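Local atomic coordinates of D-alanyl-D-alanine carboxypeptidase DacB2 (Mycobacterium tuberculosis H37Rv, PDB entry 4RYE), a protein that shows D,D-carboxypeptidase activity on synthetic pentapeptides and probably trims the D-Ala-D-Ala end of peptidoglycan stem peptides in cell wall biogenesis. Residues K50-L58 against I161-F171; Q117-N125 against S135-G143. All coordinates share one frame; numbering follows the deposited sequence.

Interaction 1: residues K50-L58 against I161-F171; sequences KVLLALVAL and IFRAAMANPVF
Val51 enters as a knob between Ile161, Phe162, Ala165 and Phe171. Its CG1, anti to the backbone N (chi1 178°), touches all four, approaching Ala165 CB at 3.7 Å and Phe171 CZ at 3.9 Å, while CG2 lies against the Phe162 ring. One turn on, Leu55 divides its methyls: CD1 meets Ile161 CG2 at 4.0 Å, and CD2 rests on Ala165, 3.7 Å from its CA. The Phe171 ring has Ala165 CB 3.5 Å above the centre of one face and Ala54 CB and Leu58 CD1 near its plane at the edge. Helix 50-60 starts just after Ser47, the probable acylated serine of this S11 peptidase, and its 50-58 axis passes that of 161-166 at 9.6 Å and 38°; Lys50, the probable proton acceptor, takes no part, its NZ bonding Ser47 and Asn104 among others. Leu58 spreads its methyls over the start of helix 169-176, CD1 on Phe171 CB (3.8 Å) and CD2 on Val170 CG1. Asn168, which CD1 also touches, is the N-cap of that helix: its OD1 accepts from Phe171 N at 3.1 Å and 162°, and weakly from Val170 N. Leu95 of helix 91-100 packs on Leu58, Leu99 on Phe171.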
loop_
_atom_site.group_PDB
_atom_site.type_symbol
_atom_site.label_atom_id
_atom_site.label_comp_id
_atom_site.label_asym_id
_atom_site.label_seq_id
_atom_site.Cartn_x
_atom_site.Cartn_y
_atom_site.Cartn_z
ATOM N N LYS A 50 -1.047 -4.118 3.546
ATOM C CA LYS A 50 0.065 -3.897 4.481
ATOM C C LYS A 50 0.161 -2.442 4.939
ATOM O O LYS A 50 0.708 -2.159 5.998
ATOM C CB LYS A 50 1.404 -4.347 3.876
ATOM C CG LYS A 50 1.569 -5.869 3.742
ATOM C CD LYS A 50 2.922 -6.186 3.107
ATOM C CE LYS A 50 3.289 -7.663 3.204
ATOM N NZ LYS A 50 2.603 -8.456 2.161
ATOM N N VAL A 51 -0.358 -1.514 4.144
ATOM C CA VAL A 51 -0.403 -0.112 4.563
ATOM C C VAL A 51 -1.302 0.051 5.791
ATOM O O VAL A 51 -0.993 0.808 6.723
ATOM C CB VAL A 51 -0.910 0.806 3.422
ATOM C CG1 VAL A 51 -0.990 2.253 3.894
ATOM C CG2 VAL A 51 0.001 0.699 2.194
ATOM N N LEU A 52 -2.422 -0.651 5.790
ATOM C CA LEU A 52 -3.321 -0.652 6.934
ATOM C C LEU A 52 -2.656 -1.280 8.165
ATOM O O LEU A 52 -2.822 -0.798 9.280
ATOM C CB LEU A 52 -4.607 -1.394 6.578
ATOM C CG LEU A 52 -5.744 -1.335 7.594
ATOM C CD1 LEU A 52 -6.103 0.120 7.875
ATOM C CD2 LEU A 52 -6.946 -2.115 7.071
ATOM N N LEU A 53 -1.893 -2.351 7.969
ATOM C CA LEU A 53 -1.135 -2.930 9.084
ATOM C C LEU A 53 -0.125 -1.912 9.610
ATOM O O LEU A 53 0.033 -1.754 10.819
ATOM C CB LEU A 53 -0.409 -4.210 8.641
ATOM C CG LEU A 53 0.574 -4.798 9.660
ATOM C CD1 LEU A 53 -0.134 -5.196 10.939
ATOM C CD2 LEU A 53 1.299 -5.996 9.049
ATOM N N ALA A 54 0.559 -1.217 8.703
ATOM C CA ALA A 54 1.533 -0.200 9.101
ATOM C C ALA A 54 0.912 0.899 9.970
ATOM O O ALA A 54 1.521 1.342 10.946
ATOM C CB ALA A 54 2.234 0.412 7.866
ATOM N N LEU A 55 -0.289 1.347 9.611
ATOM C CA LEU A 55 -1.008 2.337 10.425
ATOM C C LEU A 55 -1.244 1.864 11.862
ATOM O O LEU A 55 -1.054 2.619 12.815
ATOM C CB LEU A 55 -2.366 2.651 9.802
ATOM C CG LEU A 55 -2.440 3.699 8.702
ATOM C CD1 LEU A 55 -3.852 3.696 8.122
ATOM C CD2 LEU A 55 -2.082 5.066 9.258
ATOM N N VAL A 56 -1.685 0.617 12.016
ATOM C CA VAL A 56 -1.916 0.063 13.344
ATOM C C VAL A 56 -0.593 -0.000 14.117
ATOM O O VAL A 56 -0.520 0.404 15.286
ATOM C CB VAL A 56 -2.544 -1.346 13.262
ATOM C CG1 VAL A 56 -2.565 -2.003 14.645
ATOM C CG2 VAL A 56 -3.952 -1.266 12.681
ATOM N N ALA A 57 0.453 -0.503 13.461
ATOM C CA ALA A 57 1.766 -0.629 14.102
ATOM C C ALA A 57 2.293 0.725 14.567
ATOM O O ALA A 57 2.823 0.847 15.668
ATOM C CB ALA A 57 2.772 -1.290 13.155
ATOM N N LEU A 58 2.146 1.741 13.723
ATOM C CA LEU A 58 2.637 3.070 14.056
ATOM C C LEU A 58 1.843 3.704 15.182
ATOM O O LEU A 58 2.388 4.478 15.972
ATOM C CB LEU A 58 2.630 3.974 12.825
ATOM C CG LEU A 58 3.748 3.655 11.836
ATOM C CD1 LEU A 58 3.457 4.302 10.496
ATOM C CD2 LEU A 58 5.085 4.116 12.404
ATOM N N ILE A 161 -7.044 5.111 2.976
ATOM C CA ILE A 161 -6.099 4.520 3.926
ATOM C C ILE A 161 -4.694 5.081 3.702
ATOM O O ILE A 161 -3.993 5.429 4.658
ATOM C CB ILE A 161 -6.108 2.973 3.813
ATOM C CG1 ILE A 161 -7.385 2.420 4.457
ATOM C CG2 ILE A 161 -4.875 2.358 4.473
ATOM C CD1 ILE A 161 -7.813 1.038 3.955
ATOM N N PHE A 162 -4.286 5.196 2.441
ATOM C CA PHE A 162 -2.959 5.725 2.142
ATOM C C PHE A 162 -2.789 7.188 2.551
ATOM O O PHE A 162 -1.701 7.628 2.934
ATOM C CB PHE A 162 -2.645 5.583 0.658
ATOM C CG PHE A 162 -1.175 5.558 0.369
ATOM C CD1 PHE A 162 -0.443 4.402 0.571
ATOM C CD2 PHE A 162 -0.523 6.687 -0.099
ATOM C CE1 PHE A 162 0.924 4.368 0.307
ATOM C CE2 PHE A 162 0.847 6.666 -0.364
ATOM C CZ PHE A 162 1.569 5.501 -0.158
ATOM N N ARG A 163 -3.860 7.946 2.421
ATOM C CA ARG A 163 -3.865 9.352 2.801
ATOM C C ARG A 163 -3.613 9.493 4.302
ATOM O O ARG A 163 -2.863 10.373 4.745
ATOM C CB ARG A 163 -5.217 9.956 2.418
ATOM C CG ARG A 163 -5.336 11.431 2.629
ATOM C CD ARG A 163 -6.602 11.935 1.950
ATOM N NE ARG A 163 -6.765 13.366 2.145
ATOM C CZ ARG A 163 -7.925 13.953 2.400
ATOM N NH1 ARG A 163 -9.036 13.224 2.494
ATOM N NH2 ARG A 163 -7.966 15.265 2.572
ATOM N N ALA A 164 -4.226 8.612 5.084
ATOM C CA ALA A 164 -4.010 8.609 6.529
ATOM C C ALA A 164 -2.568 8.232 6.847
ATOM O O ALA A 164 -1.948 8.803 7.752
ATOM C CB ALA A 164 -4.987 7.646 7.224
ATOM N N ALA A 165 -2.032 7.258 6.114
ATOM C CA ALA A 165 -0.667 6.813 6.343
ATOM C C ALA A 165 0.344 7.902 5.991
ATOM O O ALA A 165 1.317 8.097 6.709
ATOM C CB ALA A 165 -0.373 5.523 5.566
HETATM N N MSE A 166 0.113 8.614 4.894
HETATM C CA MSE A 166 1.022 9.675 4.459
HETATM C C MSE A 166 1.086 10.838 5.437
HETATM O O MSE A 166 2.056 11.604 5.445
HETATM C CB MSE A 166 0.627 10.189 3.073
HETATM C CG MSE A 166 0.987 9.229 1.935
HETATM SE SE MSE A 166 2.920 8.861 1.808
HETATM C CE MSE A 166 3.568 10.698 1.739
ATOM N N ALA A 167 0.048 10.978 6.254
ATOM C CA ALA A 167 0.025 12.032 7.259
ATOM C C ALA A 167 1.004 11.738 8.391
ATOM O O ALA A 167 1.435 12.644 9.103
ATOM C CB ALA A 167 -1.379 12.212 7.802
ATOM N N ASN A 168 1.355 10.467 8.560
ATOM C CA ASN A 168 2.314 10.069 9.588
ATOM C C ASN A 168 3.743 10.271 9.075
ATOM O O ASN A 168 4.133 9.684 8.049
ATOM C CB ASN A 168 2.086 8.602 9.969
ATOM C CG ASN A 168 2.982 8.146 11.094
ATOM O OD1 ASN A 168 4.196 8.067 10.939
ATOM N ND2 ASN A 168 2.384 7.819 12.235
ATOM N N PRO A 169 4.533 11.105 9.773
ATOM C CA PRO A 169 5.865 11.454 9.261
ATOM C C PRO A 169 6.808 10.251 9.137
ATOM O O PRO A 169 7.642 10.234 8.238
ATOM C CB PRO A 169 6.396 12.469 10.293
ATOM C CG PRO A 169 5.529 12.283 11.526
ATOM C CD PRO A 169 4.191 11.828 11.015
ATOM N N VAL A 170 6.688 9.264 10.020
ATOM C CA VAL A 170 7.531 8.081 9.891
ATOM C C VAL A 170 7.136 7.241 8.684
ATOM O O VAL A 170 7.998 6.765 7.939
ATOM C CB VAL A 170 7.519 7.222 11.184
ATOM C CG1 VAL A 170 8.288 5.935 10.958
ATOM C CG2 VAL A 170 8.119 8.023 12.336
ATOM N N PHE A 171 5.836 7.066 8.473
ATOM C CA PHE A 171 5.393 6.329 7.293
ATOM C C PHE A 171 5.887 7.013 6.030
ATOM O O PHE A 171 6.423 6.358 5.125
ATOM C CB PHE A 171 3.867 6.179 7.236
ATOM C CG PHE A 171 3.392 5.383 6.042
ATOM C CD1 PHE A 171 3.139 6.005 4.825
ATOM C CD2 PHE A 171 3.225 4.007 6.134
ATOM C CE1 PHE A 171 2.726 5.271 3.706
ATOM C CE2 PHE A 171 2.802 3.254 5.026
ATOM C CZ PHE A 171 2.550 3.897 3.806
#

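Interaction 2: residues Q117-N125 against S135-G143; sequences QDVTVAKMN and STHATTPSG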
loop_
_atom_site.group_PDB
_atom_site.type_symbol
_atom_site.label_atom_id
_atom_site.label_comp_id
_atom_site.label_asym_id
_atom_site.label_seq_id
_atom_site.Cartn_x
_atom_site.Cartn_y
_atom_site.Cartn_z
ATOM N N GLN A 117 -2.190 -12.909 15.297
ATOM C CA GLN A 117 -2.825 -12.799 13.982
ATOM C C GLN A 117 -4.272 -12.314 14.062
ATOM O O GLN A 117 -4.635 -11.340 13.417
ATOM C CB GLN A 117 -2.774 -14.150 13.262
ATOM C CG GLN A 117 -1.370 -14.607 12.894
ATOM C CD GLN A 117 -0.869 -13.962 11.614
ATOM O OE1 GLN A 117 -1.521 -14.047 10.572
ATOM N NE2 GLN A 117 0.279 -13.303 11.688
ATOM N N ASP A 118 -5.098 -12.997 14.847
ATOM C CA ASP A 118 -6.517 -12.642 14.927
ATOM C C ASP A 118 -6.736 -11.239 15.489
ATOM O O ASP A 118 -7.554 -10.477 14.977
ATOM C CB ASP A 118 -7.278 -13.664 15.774
ATOM C CG ASP A 118 -7.429 -15.004 15.078
ATOM O OD1 ASP A 118 -6.869 -15.168 13.970
ATOM O OD2 ASP A 118 -8.098 -15.896 15.649
ATOM N N VAL A 119 -6.006 -10.918 16.552
ATOM C CA VAL A 119 -6.086 -9.606 17.182
ATOM C C VAL A 119 -5.637 -8.518 16.220
ATOM O O VAL A 119 -6.247 -7.451 16.140
ATOM C CB VAL A 119 -5.230 -9.557 18.472
ATOM C CG1 VAL A 119 -5.096 -8.136 18.971
ATOM C CG2 VAL A 119 -5.833 -10.465 19.556
ATOM N N THR A 120 -4.584 -8.792 15.460
ATOM C CA THR A 120 -4.054 -7.789 14.542
ATOM C C THR A 120 -5.038 -7.509 13.414
ATOM O O THR A 120 -5.249 -6.354 13.019
ATOM C CB THR A 120 -2.682 -8.214 13.987
ATOM O OG1 THR A 120 -1.757 -8.312 15.072
ATOM C CG2 THR A 120 -2.156 -7.207 12.976
ATOM N N VAL A 121 -5.661 -8.567 12.911
ATOM C CA VAL A 121 -6.668 -8.404 11.877
ATOM C C VAL A 121 -7.858 -7.613 12.426
ATOM O O VAL A 121 -8.379 -6.724 11.739
ATOM C CB VAL A 121 -7.103 -9.757 11.291
ATOM C CG1 VAL A 121 -8.327 -9.591 10.378
ATOM C CG2 VAL A 121 -5.937 -10.376 10.524
ATOM N N ALA A 122 -8.269 -7.901 13.658
ATOM C CA ALA A 122 -9.356 -7.118 14.266
ATOM C C ALA A 122 -8.972 -5.644 14.412
ATOM O O ALA A 122 -9.787 -4.764 14.143
ATOM C CB ALA A 122 -9.768 -7.689 15.604
ATOM N N LYS A 123 -7.738 -5.375 14.842
ATOM C CA LYS A 123 -7.249 -3.990 14.916
ATOM C C LYS A 123 -7.182 -3.288 13.559
ATOM O O LYS A 123 -7.483 -2.095 13.454
ATOM C CB LYS A 123 -5.879 -3.926 15.603
ATOM C CG LYS A 123 -5.913 -4.302 17.084
ATOM C CD LYS A 123 -4.498 -4.316 17.673
ATOM C CE LYS A 123 -4.538 -4.574 19.178
ATOM N NZ LYS A 123 -3.169 -4.629 19.769
HETATM N N MSE A 124 -6.769 -4.007 12.517
HETATM C CA MSE A 124 -6.754 -3.424 11.176
HETATM C C MSE A 124 -8.164 -3.050 10.707
HETATM O O MSE A 124 -8.394 -1.972 10.170
HETATM C CB MSE A 124 -6.098 -4.388 10.181
HETATM C CG MSE A 124 -4.581 -4.491 10.332
HETATM SE SE MSE A 124 -3.922 -6.119 9.476
HETATM C CE MSE A 124 -4.195 -5.629 7.603
ATOM N N ASN A 125 -9.110 -3.950 10.917
ATOM C CA ASN A 125 -10.490 -3.683 10.541
ATOM C C ASN A 125 -11.080 -2.541 11.359
ATOM O O ASN A 125 -11.806 -1.705 10.824
ATOM C CB ASN A 125 -11.322 -4.966 10.654
ATOM C CG ASN A 125 -11.044 -5.918 9.508
ATOM O OD1 ASN A 125 -10.822 -5.479 8.377
ATOM N ND2 ASN A 125 -11.029 -7.215 9.790
ATOM N N SER A 135 -15.678 -0.256 3.094
ATOM C CA SER A 135 -15.707 -1.360 2.147
ATOM C C SER A 135 -14.454 -2.202 2.278
ATOM O O SER A 135 -14.174 -3.055 1.436
ATOM C CB SER A 135 -15.863 -0.844 0.720
ATOM O OG SER A 135 -17.061 -0.098 0.622
ATOM N N THR A 136 -13.703 -1.966 3.347
ATOM C CA THR A 136 -12.453 -2.687 3.537
ATOM C C THR A 136 -12.552 -3.736 4.634
ATOM O O THR A 136 -13.013 -3.460 5.732
ATOM C CB THR A 136 -11.318 -1.717 3.835
ATOM O OG1 THR A 136 -11.166 -0.854 2.703
ATOM C CG2 THR A 136 -10.011 -2.465 4.056
ATOM N N HIS A 137 -12.101 -4.944 4.328
ATOM C CA HIS A 137 -12.101 -6.017 5.309
ATOM C C HIS A 137 -10.827 -6.820 5.143
ATOM O O HIS A 137 -10.621 -7.461 4.111
ATOM C CB HIS A 137 -13.316 -6.925 5.098
ATOM C CG HIS A 137 -13.383 -8.073 6.058
ATOM N ND1 HIS A 137 -13.622 -7.903 7.405
ATOM C CD2 HIS A 137 -13.230 -9.406 5.869
ATOM C CE1 HIS A 137 -13.620 -9.083 8.005
ATOM N NE2 HIS A 137 -13.385 -10.010 7.097
ATOM N N ALA A 138 -9.962 -6.768 6.151
ATOM C CA ALA A 138 -8.739 -7.570 6.148
ATOM C C ALA A 138 -9.055 -8.955 6.679
ATOM O O ALA A 138 -9.921 -9.109 7.540
ATOM C CB ALA A 138 -7.686 -6.918 7.009
ATOM N N THR A 139 -8.353 -9.962 6.161
ATOM C CA THR A 139 -8.454 -11.322 6.670
ATOM C C THR A 139 -7.098 -11.817 7.161
ATOM O O THR A 139 -7.031 -12.777 7.925
ATOM C CB THR A 139 -8.963 -12.312 5.609
ATOM O OG1 THR A 139 -8.072 -12.305 4.488
ATOM C CG2 THR A 139 -10.381 -11.955 5.152
ATOM N N THR A 140 -6.022 -11.179 6.697
ATOM C CA THR A 140 -4.664 -11.473 7.177
ATOM C C THR A 140 -3.876 -10.172 7.308
ATOM O O THR A 140 -4.199 -9.183 6.654
ATOM C CB THR A 140 -3.871 -12.376 6.205
ATOM O OG1 THR A 140 -3.700 -11.694 4.954
ATOM C CG2 THR A 140 -4.571 -13.719 5.987
ATOM N N PRO A 141 -2.830 -10.169 8.145
ATOM C CA PRO A 141 -1.985 -8.970 8.238
ATOM C C PRO A 141 -1.212 -8.693 6.952
ATOM O O PRO A 141 -0.890 -7.535 6.681
ATOM C CB PRO A 141 -1.002 -9.323 9.360
ATOM C CG PRO A 141 -1.737 -10.347 10.205
ATOM C CD PRO A 141 -2.536 -11.148 9.213
ATOM N N SER A 142 -0.933 -9.731 6.167
ATOM C CA SER A 142 -0.051 -9.594 4.998
ATOM C C SER A 142 -0.782 -9.337 3.679
ATOM O O SER A 142 -0.180 -8.837 2.722
ATOM C CB SER A 142 0.797 -10.847 4.842
ATOM O OG SER A 142 -0.027 -11.945 4.500
ATOM N N GLY A 143 -2.063 -9.702 3.618
ATOM C CA GLY A 143 -2.823 -9.608 2.379
ATOM C C GLY A 143 -2.856 -10.935 1.650
ATOM O O GLY A 143 -3.477 -11.070 0.595
HETATM O O HOH W 1 -13.561 -2.831 8.952
#
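Asn125 and Ala138 are joined by two hydrogen bonds through a single side-chain amide. Ala138 N donates to Asn125 OD1 over 2.7 Å at 163°, in the carbonyl plane and on a lone pair; Asn125 ND2 returns a bond to Ala138 O at 3.1 Å and 166°, with the acceptor close to the amide plane. Gripping both the N-H and the C=O of one residue fixes the rotation of the amide and clamps the extended backbone of 136-138 to the helix. The His137 ring runs nearly parallel to this amide, the planes 3° apart, with His137 ND1 3.6 Å from Asn125 ND2. A water donates to Asn125 O and, weakly, to Thr136 O, adding a bridge at the same end of the contact.

The van der Waals contacts lie further toward the N-terminus of the helix. Val121 divides its branches: CG1, anti to the backbone N, lies 3.3 Å from Ala138 O, whereas CG2 meets the Pro141 ring at CD. Met124 is a selenomethionine; its SE lies 3.7 Å from Pro141 CA, and the bend at the last torsion turns CE onto Ala138 CB at 3.8 Å. Gln117 crosses Pro141 at about a right angle, OE1 3.4 Å from Pro141 CD, while its NE2 is bonded to Asn108.

Within the loop, Thr140 OG1 accepts from Gly143 N, an ST motif that shapes the turn after Pro141, and also bonds Leu144 O. Ser142 O, inside that turn, accepts from Lys50 NZ. This loop-on-helix packing lies in the helical region of an S11 peptidase of the beta-lactamase clan, beside the probable SxxK site: Met124 is about 7 Å from Lys50 between side chains.

In the fold
Interaction 1 contains part of helix 50-60, one flank of which packs against helices 155-166 and 169-176; interaction 2 packs on another flank, where Leu52 and Leu53 meet Met124, Thr120 and Pro141. The link between the two through Lys50 lies at the probable active site. The centres lie about 14 Å apart, that of interaction 1 nearer the centre of the chain. Its chemistry is in keeping with this depth: a mostly buried, apolar interface of two segments distant in sequence. Interaction 2 is partly buried and local in sequence, pairing a helix with a loop, and combines amide-to-backbone bonds and a bridging water with a smaller apolar patch.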